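Local coordinates for protein halocarboxylic acid dehalogenase DehI (PDB 3BJX) that probably hydrolyses the carbon-halogen bond of alpha-halocarboxylic acids, as a group I haloacid dehalogenase, at residues Asp85-Arg90 against Lys131-Ile136; Tyr123-Gly128 against Pro171-Val176; Glu238-Ala243 against Met279-Ile284. One frame throughout, in Å; residues are numbered along the deposited sequence.

Contact 1. Residues Asp85-Arg90 against Lys131-Ile136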
loop_
_atom_site.group_PDB
_atom_site.type_symbol
_atom_site.label_atom_id
_atom_site.label_comp_id
_atom_site.label_asym_id
_atom_site.label_seq_id
_atom_site.Cartn_x
_atom_site.Cartn_y
_atom_site.Cartn_z
ATOM N N ASP A 85 5.949 -20.434 -9.477
ATOM C CA ASP A 85 7.087 -21.255 -9.088
ATOM C C ASP A 85 8.333 -20.412 -8.807
ATOM O O ASP A 85 8.987 -20.623 -7.779
ATOM C CB ASP A 85 7.409 -22.336 -10.142
ATOM C CG ASP A 85 6.397 -23.499 -10.158
ATOM O OD1 ASP A 85 5.561 -23.618 -9.244
ATOM O OD2 ASP A 85 6.447 -24.313 -11.100
ATOM N N GLU A 86 8.653 -19.476 -9.719
ATOM C CA GLU A 86 9.818 -18.579 -9.577
ATOM C C GLU A 86 9.714 -17.711 -8.321
ATOM O O GLU A 86 10.658 -17.682 -7.493
ATOM C CB GLU A 86 9.999 -17.675 -10.813
ATOM C CG GLU A 86 10.958 -16.500 -10.575
ATOM C CD GLU A 86 11.358 -15.724 -11.826
ATOM O OE1 GLU A 86 10.771 -15.936 -12.898
ATOM O OE2 GLU A 86 12.277 -14.863 -11.723
ATOM N N LEU A 87 8.582 -17.001 -8.196
ATOM C CA LEU A 87 8.285 -16.166 -7.017
ATOM C C LEU A 87 8.391 -16.957 -5.730
ATOM O O LEU A 87 8.982 -16.481 -4.779
ATOM C CB LEU A 87 6.909 -15.494 -7.101
ATOM C CG LEU A 87 6.672 -14.467 -8.216
ATOM C CD1 LEU A 87 5.195 -14.224 -8.418
ATOM C CD2 LEU A 87 7.427 -13.133 -7.968
ATOM N N ARG A 88 7.833 -18.167 -5.700
ATOM C CA ARG A 88 7.997 -19.062 -4.538
ATOM C C ARG A 88 9.447 -19.336 -4.171
ATOM O O ARG A 88 9.817 -19.307 -2.998
ATOM C CB ARG A 88 7.277 -20.395 -4.756
ATOM C CG ARG A 88 7.178 -21.227 -3.468
ATOM C CD ARG A 88 6.339 -22.467 -3.659
ATOM N NE ARG A 88 5.064 -22.202 -4.309
ATOM C CZ ARG A 88 4.787 -22.520 -5.573
ATOM N NH1 ARG A 88 5.709 -23.118 -6.330
ATOM N NH2 ARG A 88 3.591 -22.223 -6.092
ATOM N N GLU A 89 10.257 -19.624 -5.175
ATOM C CA GLU A 89 11.680 -19.879 -4.992
ATOM C C GLU A 89 12.462 -18.640 -4.492
ATOM O O GLU A 89 13.296 -18.745 -3.598
ATOM C CB GLU A 89 12.250 -20.322 -6.327
ATOM C CG GLU A 89 13.138 -21.481 -6.266
ATOM C CD GLU A 89 14.120 -21.477 -7.406
ATOM O OE1 GLU A 89 13.815 -20.866 -8.462
ATOM O OE2 GLU A 89 15.210 -22.069 -7.226
ATOM N N ARG A 90 12.211 -17.486 -5.103
ATOM C CA ARG A 90 12.795 -16.211 -4.681
ATOM C C ARG A 90 12.463 -15.753 -3.252
ATOM O O ARG A 90 13.223 -14.949 -2.679
ATOM C CB ARG A 90 12.366 -15.103 -5.628
ATOM C CG ARG A 90 12.980 -15.165 -6.998
ATOM C CD ARG A 90 12.449 -13.972 -7.730
ATOM N NE ARG A 90 12.982 -13.826 -9.069
ATOM C CZ ARG A 90 14.054 -13.115 -9.372
ATOM N NH1 ARG A 90 14.760 -12.514 -8.412
ATOM N NH2 ARG A 90 14.417 -13.018 -10.642
ATOM N N LYS A 131 0.752 -17.535 -6.262
ATOM C CA LYS A 131 -0.286 -17.473 -7.329
ATOM C C LYS A 131 -1.189 -16.258 -7.134
ATOM O O LYS A 131 -1.433 -15.493 -8.079
ATOM C CB LYS A 131 -1.104 -18.762 -7.416
ATOM C CG LYS A 131 -0.244 -19.984 -7.621
ATOM C CD LYS A 131 -1.034 -21.207 -7.956
ATOM C CE LYS A 131 -1.284 -21.297 -9.447
ATOM N NZ LYS A 131 -1.959 -22.602 -9.794
ATOM N N TYR A 132 -1.639 -16.058 -5.895
ATOM C CA TYR A 132 -2.420 -14.884 -5.544
ATOM C C TYR A 132 -1.686 -13.572 -5.727
ATOM O O TYR A 132 -2.295 -12.575 -6.059
ATOM C CB TYR A 132 -2.945 -14.974 -4.112
ATOM C CG TYR A 132 -4.194 -15.775 -4.001
ATOM C CD1 TYR A 132 -5.364 -15.365 -4.648
ATOM C CD2 TYR A 132 -4.224 -16.957 -3.239
ATOM C CE1 TYR A 132 -6.538 -16.127 -4.550
ATOM C CE2 TYR A 132 -5.380 -17.699 -3.122
ATOM C CZ TYR A 132 -6.531 -17.292 -3.788
ATOM O OH TYR A 132 -7.674 -18.031 -3.650
ATOM N N LEU A 133 -0.388 -13.558 -5.475
ATOM C CA LEU A 133 0.428 -12.373 -5.762
ATOM C C LEU A 133 0.371 -11.963 -7.245
ATOM O O LEU A 133 0.451 -10.781 -7.551
ATOM C CB LEU A 133 1.887 -12.583 -5.308
ATOM C CG LEU A 133 2.901 -11.447 -5.464
ATOM C CD1 LEU A 133 2.418 -10.116 -4.806
ATOM C CD2 LEU A 133 4.298 -11.865 -4.935
ATOM N N LEU A 134 0.223 -12.928 -8.147
ATOM C CA LEU A 134 0.097 -12.644 -9.582
ATOM C C LEU A 134 -1.270 -12.097 -9.922
ATOM O O LEU A 134 -1.378 -11.077 -10.602
ATOM C CB LEU A 134 0.346 -13.896 -10.419
ATOM C CG LEU A 134 1.775 -14.378 -10.516
ATOM C CD1 LEU A 134 1.745 -15.836 -10.923
ATOM C CD2 LEU A 134 2.650 -13.503 -11.463
ATOM N N LEU A 135 -2.317 -12.794 -9.473
ATOM C CA LEU A 135 -3.701 -12.317 -9.637
ATOM C C LEU A 135 -3.837 -10.852 -9.182
ATOM O O LEU A 135 -4.171 -9.992 -9.985
ATOM C CB LEU A 135 -4.707 -13.226 -8.911
ATOM C CG LEU A 135 -6.165 -12.730 -8.838
ATOM C CD1 LEU A 135 -6.743 -12.453 -10.220
ATOM C CD2 LEU A 135 -7.066 -13.684 -8.093
ATOM N N ILE A 136 -3.540 -10.584 -7.911
ATOM C CA ILE A 136 -3.620 -9.248 -7.320
ATOM C C ILE A 136 -2.771 -8.216 -8.075
ATOM O O ILE A 136 -3.204 -7.070 -8.260
ATOM C CB ILE A 136 -3.268 -9.309 -5.800
ATOM C CG1 ILE A 136 -4.332 -10.122 -5.008
ATOM C CG2 ILE A 136 -2.980 -7.943 -5.204
ATOM C CD1 ILE A 136 -5.772 -9.863 -5.362
#
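Leu87 and Leu134 share one first torsion (chi1 -64° and -73°), which turns each CG to the backbone-N side and away from the carbonyl carbon, and the two branched ends come together between helix 78-90 and helix 112-143. A single methyl of Leu87 does the touching. Its CD1 lies 4.0 Å from Leu134 CG and equally close to Leu134 CD2, so it rests against the CG-CD2 arm of that side chain, and the two leucines cross obliquely. Leu133, one residue earlier on the same helix, adds a second and looser neighbour: its CD2 is 4.3 Å from Leu87 CD1. No hydrogen bond spans the two segments, and all three leucines are buried.

The polar groups of helix 78-90 are held along its flanks. Arg88 NH1 reaches back to Asp85 OD1 at 3.0 Å, a nearly straight bond (165°) lying in the guanidinium plane but met on the anti side of the carboxylate. On the other flank Arg90 takes Glu86 side-on: NE at 2.9 Å and NH2 at 3.0 Å both end on Glu86 OE2. Two donors from one guanidinium on a single oxygen would probably stabilise the charged carboxylate. Lys131 NZ, from the facing helix, forms a salt bridge with Glu81 further back on helix 78-90, so charge as well as apolar contact joins the pair.

Leu246 of helix 230-248 touches both Leu87 and Leu134, making this an apolar cluster where three helices meet in the all-alpha DehI fold.

Contact 2. Residues Tyr123-Gly128 against Pro171-Val176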
loop_
_atom_site.group_PDB
_atom_site.type_symbol
_atom_site.label_atom_id
_atom_site.label_comp_id
_atom_site.label_asym_id
_atom_site.label_seq_id
_atom_site.Cartn_x
_atom_site.Cartn_y
_atom_site.Cartn_z
ATOM N N TYR A 123 2.061 -25.820 3.577
ATOM C CA TYR A 123 2.273 -26.173 2.149
ATOM C C TYR A 123 1.187 -25.683 1.203
ATOM O O TYR A 123 1.485 -25.274 0.067
ATOM C CB TYR A 123 2.441 -27.688 1.985
ATOM C CG TYR A 123 3.825 -28.207 2.347
ATOM C CD1 TYR A 123 4.640 -27.515 3.270
ATOM C CD2 TYR A 123 4.312 -29.376 1.796
ATOM C CE1 TYR A 123 5.888 -27.968 3.618
ATOM C CE2 TYR A 123 5.570 -29.839 2.143
ATOM C CZ TYR A 123 6.348 -29.120 3.061
ATOM O OH TYR A 123 7.590 -29.546 3.420
ATOM N N ALA A 124 -0.071 -25.751 1.640
ATOM C CA ALA A 124 -1.178 -25.262 0.830
ATOM C C ALA A 124 -1.018 -23.777 0.563
ATOM O O ALA A 124 -1.403 -23.288 -0.505
ATOM C CB ALA A 124 -2.532 -25.531 1.518
ATOM N N PHE A 125 -0.499 -23.059 1.553
ATOM C CA PHE A 125 -0.327 -21.625 1.465
ATOM C C PHE A 125 0.894 -21.263 0.669
ATOM O O PHE A 125 0.811 -20.361 -0.151
ATOM C CB PHE A 125 -0.286 -20.958 2.846
ATOM C CG PHE A 125 -1.637 -20.761 3.441
ATOM C CD1 PHE A 125 -2.447 -19.748 2.999
ATOM C CD2 PHE A 125 -2.118 -21.629 4.415
ATOM C CE1 PHE A 125 -3.710 -19.584 3.527
ATOM C CE2 PHE A 125 -3.379 -21.467 4.932
ATOM C CZ PHE A 125 -4.181 -20.457 4.486
ATOM N N ASN A 126 2.018 -21.945 0.928
ATOM C CA ASN A 126 3.220 -21.842 0.086
ATOM C C ASN A 126 2.924 -21.981 -1.389
ATOM O O ASN A 126 3.514 -21.274 -2.194
ATOM C CB ASN A 126 4.290 -22.861 0.502
ATOM C CG ASN A 126 4.852 -22.562 1.858
ATOM O OD1 ASN A 126 4.628 -21.465 2.376
ATOM N ND2 ASN A 126 5.561 -23.523 2.462
ATOM N N TYR A 127 2.006 -22.889 -1.727
ATOM C CA TYR A 127 1.581 -23.103 -3.104
ATOM C C TYR A 127 0.716 -21.978 -3.680
ATOM O O TYR A 127 0.945 -21.543 -4.807
ATOM C CB TYR A 127 0.854 -24.451 -3.267
ATOM C CG TYR A 127 0.419 -24.689 -4.685
ATOM C CD1 TYR A 127 1.349 -25.064 -5.647
ATOM C CD2 TYR A 127 -0.897 -24.497 -5.079
ATOM C CE1 TYR A 127 0.984 -25.266 -6.963
ATOM C CE2 TYR A 127 -1.285 -24.689 -6.417
ATOM C CZ TYR A 127 -0.325 -25.080 -7.356
ATOM O OH TYR A 127 -0.643 -25.290 -8.693
ATOM N N GLY A 128 -0.294 -21.531 -2.935
ATOM C CA GLY A 128 -1.205 -20.543 -3.478
ATOM C C GLY A 128 -0.776 -19.098 -3.333
ATOM O O GLY A 128 -1.233 -18.250 -4.084
ATOM N N PRO A 171 -9.948 -29.947 -0.002
ATOM C CA PRO A 171 -10.581 -28.923 -0.866
ATOM C C PRO A 171 -10.821 -27.547 -0.202
ATOM O O PRO A 171 -10.815 -26.507 -0.896
ATOM C CB PRO A 171 -11.920 -29.574 -1.254
ATOM C CG PRO A 171 -12.161 -30.614 -0.164
ATOM C CD PRO A 171 -10.792 -31.149 0.121
ATOM N N LEU A 172 -11.019 -27.543 1.119
ATOM C CA LEU A 172 -11.331 -26.315 1.847
ATOM C C LEU A 172 -10.724 -26.313 3.254
ATOM O O LEU A 172 -11.159 -27.051 4.132
ATOM C CB LEU A 172 -12.858 -26.082 1.866
ATOM C CG LEU A 172 -13.502 -24.703 2.074
ATOM C CD1 LEU A 172 -12.836 -23.568 1.332
ATOM C CD2 LEU A 172 -14.962 -24.775 1.654
ATOM N N LEU A 173 -9.702 -25.480 3.437
ATOM C CA LEU A 173 -8.960 -25.333 4.692
ATOM C C LEU A 173 -9.745 -24.498 5.722
ATOM O O LEU A 173 -10.218 -23.416 5.383
ATOM C CB LEU A 173 -7.638 -24.636 4.367
ATOM C CG LEU A 173 -6.323 -25.108 4.975
ATOM C CD1 LEU A 173 -5.241 -24.978 3.960
ATOM C CD2 LEU A 173 -6.016 -24.295 6.229
ATOM N N PRO A 174 -9.911 -24.999 6.972
ATOM C CA PRO A 174 -10.625 -24.241 8.021
ATOM C C PRO A 174 -9.853 -23.050 8.617
ATOM O O PRO A 174 -8.805 -23.216 9.236
ATOM C CB PRO A 174 -10.866 -25.286 9.121
ATOM C CG PRO A 174 -9.841 -26.307 8.922
ATOM C CD PRO A 174 -9.481 -26.327 7.459
ATOM N N LEU A 175 -10.421 -21.861 8.488
ATOM C CA LEU A 175 -9.812 -20.673 9.036
ATOM C C LEU A 175 -10.585 -20.232 10.258
ATOM O O LEU A 175 -11.822 -20.240 10.242
ATOM C CB LEU A 175 -9.820 -19.564 7.980
ATOM C CG LEU A 175 -9.362 -19.899 6.572
ATOM C CD1 LEU A 175 -9.450 -18.661 5.750
ATOM C CD2 LEU A 175 -7.926 -20.425 6.520
ATOM N N VAL A 176 -9.864 -19.832 11.305
ATOM C CA VAL A 176 -10.469 -19.269 12.506
ATOM C C VAL A 176 -11.144 -17.936 12.183
ATOM O O VAL A 176 -10.516 -17.035 11.615
ATOM C CB VAL A 176 -9.417 -19.069 13.636
ATOM C CG1 VAL A 176 -10.005 -18.287 14.822
ATOM C CG2 VAL A 176 -8.875 -20.425 14.104
#
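In this all-alpha protein the irregular chain between helix 155-158 and helix 183-195 runs past the first half of the long helix 112-143, and here Leu173 and Leu175 of that loop meet Ala124 and Phe125 of the helix. Leu173 does most of the work: both of its methyls reach Phe125 CE2, and CD1 also meets Ala124 CB at 3.7 Å, the closest approach between the segments. CD2 is 4.1 Å from Phe125 CE2, approaching the ring obliquely. Leu175 reaches the same ring differently: its CD2 lies near the ring plane, at the edge, 4.3 Å from Phe125 CZ. A chi1 of -80° swings the phenylalanine ring out from the helix toward both leucines. Every contact is apolar, and the loop is tied down by other bonds, among them a backbone hydrogen bond between Leu173 and Pro48. A bound sulfate, probably from the crystallisation liquor, lies about 4 Å from the Phe125 side chain. Trp49 also meets the Phe125 ring, with the planes at about 50°, while Ala207 of helix 203-208 borders both leucines, and Ser203 and Asp204 of that short helix also touch Phe125.

Contact 3. Residues Glu238-Ala243 against Met279-Ile284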
loop_
_atom_site.group_PDB
_atom_site.type_symbol
_atom_site.label_atom_id
_atom_site.label_comp_id
_atom_site.label_asym_id
_atom_site.label_seq_id
_atom_site.Cartn_x
_atom_site.Cartn_y
_atom_site.Cartn_z
ATOM N N GLU A 238 11.440 -7.016 -3.937
ATOM C CA GLU A 238 11.835 -7.891 -5.053
ATOM C C GLU A 238 10.696 -8.755 -5.618
ATOM O O GLU A 238 10.579 -8.914 -6.826
ATOM C CB GLU A 238 13.021 -8.775 -4.640
ATOM C CG GLU A 238 13.221 -10.007 -5.512
ATOM C CD GLU A 238 14.301 -10.899 -4.973
ATOM O OE1 GLU A 238 15.077 -10.395 -4.143
ATOM O OE2 GLU A 238 14.375 -12.080 -5.370
ATOM N N LEU A 239 9.873 -9.310 -4.734
ATOM C CA LEU A 239 8.692 -10.054 -5.131
ATOM C C LEU A 239 7.658 -9.181 -5.793
ATOM O O LEU A 239 7.144 -9.550 -6.849
ATOM C CB LEU A 239 8.065 -10.738 -3.918
ATOM C CG LEU A 239 8.265 -12.238 -3.785
ATOM C CD1 LEU A 239 9.702 -12.602 -4.011
ATOM C CD2 LEU A 239 7.774 -12.692 -2.399
ATOM N N VAL A 240 7.346 -8.037 -5.175
ATOM C CA VAL A 240 6.407 -7.056 -5.750
ATOM C C VAL A 240 6.796 -6.686 -7.192
ATOM O O VAL A 240 5.971 -6.756 -8.103
ATOM C CB VAL A 240 6.268 -5.744 -4.862
ATOM C CG1 VAL A 240 5.403 -4.733 -5.540
ATOM C CG2 VAL A 240 5.716 -6.044 -3.495
ATOM N N THR A 241 8.060 -6.310 -7.372
ATOM C CA THR A 241 8.639 -5.947 -8.670
ATOM C C THR A 241 8.619 -7.115 -9.661
ATOM O O THR A 241 8.113 -6.980 -10.766
ATOM C CB THR A 241 10.091 -5.506 -8.511
ATOM O OG1 THR A 241 10.180 -4.434 -7.563
ATOM C CG2 THR A 241 10.637 -5.045 -9.829
ATOM N N ARG A 242 9.167 -8.258 -9.257
ATOM C CA ARG A 242 9.207 -9.440 -10.113
ATOM C C ARG A 242 7.822 -9.879 -10.601
ATOM O O ARG A 242 7.633 -10.095 -11.797
ATOM C CB ARG A 242 9.942 -10.585 -9.418
ATOM C CG ARG A 242 10.159 -11.832 -10.297
ATOM C CD ARG A 242 10.837 -11.452 -11.602
ATOM N NE ARG A 242 10.992 -12.600 -12.480
ATOM C CZ ARG A 242 10.957 -12.530 -13.803
ATOM N NH1 ARG A 242 10.752 -11.358 -14.402
ATOM N NH2 ARG A 242 11.131 -13.636 -14.519
ATOM N N ALA A 243 6.866 -9.997 -9.675
ATOM C CA ALA A 243 5.461 -10.271 -10.002
ATOM C C ALA A 243 4.866 -9.276 -11.004
ATOM O O ALA A 243 4.065 -9.664 -11.842
ATOM C CB ALA A 243 4.621 -10.315 -8.734
HETATM N N MSE A 279 -2.167 -2.089 -1.694
HETATM C CA MSE A 279 -1.907 -2.726 -0.411
HETATM C C MSE A 279 -1.729 -4.251 -0.453
HETATM O O MSE A 279 -0.882 -4.797 0.246
HETATM C CB MSE A 279 -3.047 -2.384 0.540
HETATM C CG MSE A 279 -2.822 -2.862 1.938
HETATM SE SE MSE A 279 -4.107 -2.058 3.127
HETATM C CE MSE A 279 -5.763 -2.974 2.517
ATOM N N TYR A 280 -2.560 -4.940 -1.229
ATOM C CA TYR A 280 -2.484 -6.400 -1.264
ATOM C C TYR A 280 -1.296 -6.958 -2.068
ATOM O O TYR A 280 -0.845 -8.048 -1.782
ATOM C CB TYR A 280 -3.829 -7.077 -1.616
ATOM C CG TYR A 280 -4.716 -7.287 -0.405
ATOM C CD1 TYR A 280 -4.427 -8.281 0.544
ATOM C CD2 TYR A 280 -5.835 -6.481 -0.194
ATOM C CE1 TYR A 280 -5.235 -8.451 1.671
ATOM C CE2 TYR A 280 -6.650 -6.652 0.919
ATOM C CZ TYR A 280 -6.343 -7.627 1.840
ATOM O OH TYR A 280 -7.176 -7.781 2.928
ATOM N N GLN A 281 -0.766 -6.208 -3.036
ATOM C CA GLN A 281 0.543 -6.569 -3.635
ATOM C C GLN A 281 1.605 -6.783 -2.552
ATOM O O GLN A 281 2.296 -7.799 -2.544
ATOM C CB GLN A 281 1.024 -5.507 -4.623
ATOM C CG GLN A 281 0.104 -5.247 -5.797
ATOM C CD GLN A 281 0.669 -4.241 -6.759
ATOM O OE1 GLN A 281 0.301 -3.059 -6.751
ATOM N NE2 GLN A 281 1.559 -4.690 -7.603
ATOM N N ARG A 282 1.706 -5.826 -1.626
ATOM C CA ARG A 282 2.728 -5.849 -0.576
ATOM C C ARG A 282 2.383 -6.843 0.522
ATOM O O ARG A 282 3.276 -7.469 1.094
ATOM C CB ARG A 282 2.916 -4.452 0.038
ATOM C CG ARG A 282 3.713 -3.484 -0.784
ATOM C CD ARG A 282 2.910 -2.863 -1.912
ATOM N NE ARG A 282 3.743 -1.962 -2.698
ATOM C CZ ARG A 282 3.417 -1.486 -3.890
ATOM N NH1 ARG A 282 2.232 -1.771 -4.427
ATOM N NH2 ARG A 282 4.266 -0.683 -4.527
ATOM N N PHE A 283 1.090 -6.984 0.801
ATOM C CA PHE A 283 0.603 -7.862 1.858
ATOM C C PHE A 283 0.915 -9.305 1.521
ATOM O O PHE A 283 1.523 -10.025 2.343
ATOM C CB PHE A 283 -0.898 -7.634 2.103
ATOM C CG PHE A 283 -1.501 -8.523 3.181
ATOM C CD1 PHE A 283 -1.729 -8.030 4.457
ATOM C CD2 PHE A 283 -1.848 -9.843 2.910
ATOM C CE1 PHE A 283 -2.281 -8.822 5.450
ATOM C CE2 PHE A 283 -2.407 -10.657 3.899
ATOM C CZ PHE A 283 -2.616 -10.140 5.169
ATOM N N ILE A 284 0.513 -9.714 0.307
ATOM C CA ILE A 284 0.760 -11.066 -0.207
ATOM C C ILE A 284 2.251 -11.343 -0.314
ATOM O O ILE A 284 2.715 -12.394 0.142
ATOM C CB ILE A 284 0.162 -11.316 -1.604
ATOM C CG1 ILE A 284 -1.286 -10.829 -1.714
ATOM C CG2 ILE A 284 0.314 -12.820 -1.977
ATOM C CD1 ILE A 284 -2.299 -11.716 -1.128
HETATM O O HOH W 1 3.536 -7.022 -7.320
#
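Val240 lays its CG1 methyl over one face of the Arg282 guanidinium, centred on the group and 4.1 Å from Arg282 CZ. The two side chains cross at about a right angle. Arg282 starts from helix 267-299 with its CB directed away from helix 230-248, and a bend at chi2 (79°) is what brings the charged end back over the valine. The other valine methyl turns to the backbone instead: CG2 lies 4.0 Å from Gln281 O, and 4.2 Å from Arg282 CA. With chi1 at 175°, CG1 stands anti to the backbone N and CG2 anti to the carbonyl carbon, which points one branch at the guanidinium and the other at the helix itself.

The two helices come close here, with the CA atoms of Val240 and Gln281 6.3 Å apart, in a helix-helix packing of the all-alpha DehI fold that uses a water as well as van der Waals contact. That water donates to Val240 O at 2.6 Å and accepts from Gln281 NE2 at 3.1 Å, joining a main-chain carbonyl of one helix to a side-chain amide of the other. At the far end of the amide, Gln281 OE1 is hydrogen-bonded to Ser140 of helix 112-143, so both ends of the group are held and its rotation is fixed.

Arg282 also makes a cation-pi contact with Phe278 of its own chain, and it packs on Phe278 of the second subunit, so the residue under Val240 lies at the dimer interface. Leu239 and Val240 both touch Ala285, a further residue of helix 267-299.

Contacts 1 and 3 are neighbours, their centres 9 Å apart. Two salt bridges join helix 78-90 to helix 230-248: Arg90 NH1 to Glu238 OE2 at 3.1 Å, and Glu86 OE2 to Arg242 NE at 2.7 Å, a third donor to that oxygen. Leu133 and Ile136 also pack against Gln281, so helix 112-143 meets helix 267-299 as well. Contact 2 uses helix 112-143 again, about two turns earlier than contact 1, with centres 15 Å apart; Arg88 is the connection, its NE 2.8 Å from Asn126 O and its NH2 3.0 Å from Tyr127 O, both probable hydrogen bonds. Contacts 2 and 3 do not touch, their nearest atoms being about 6 Å apart.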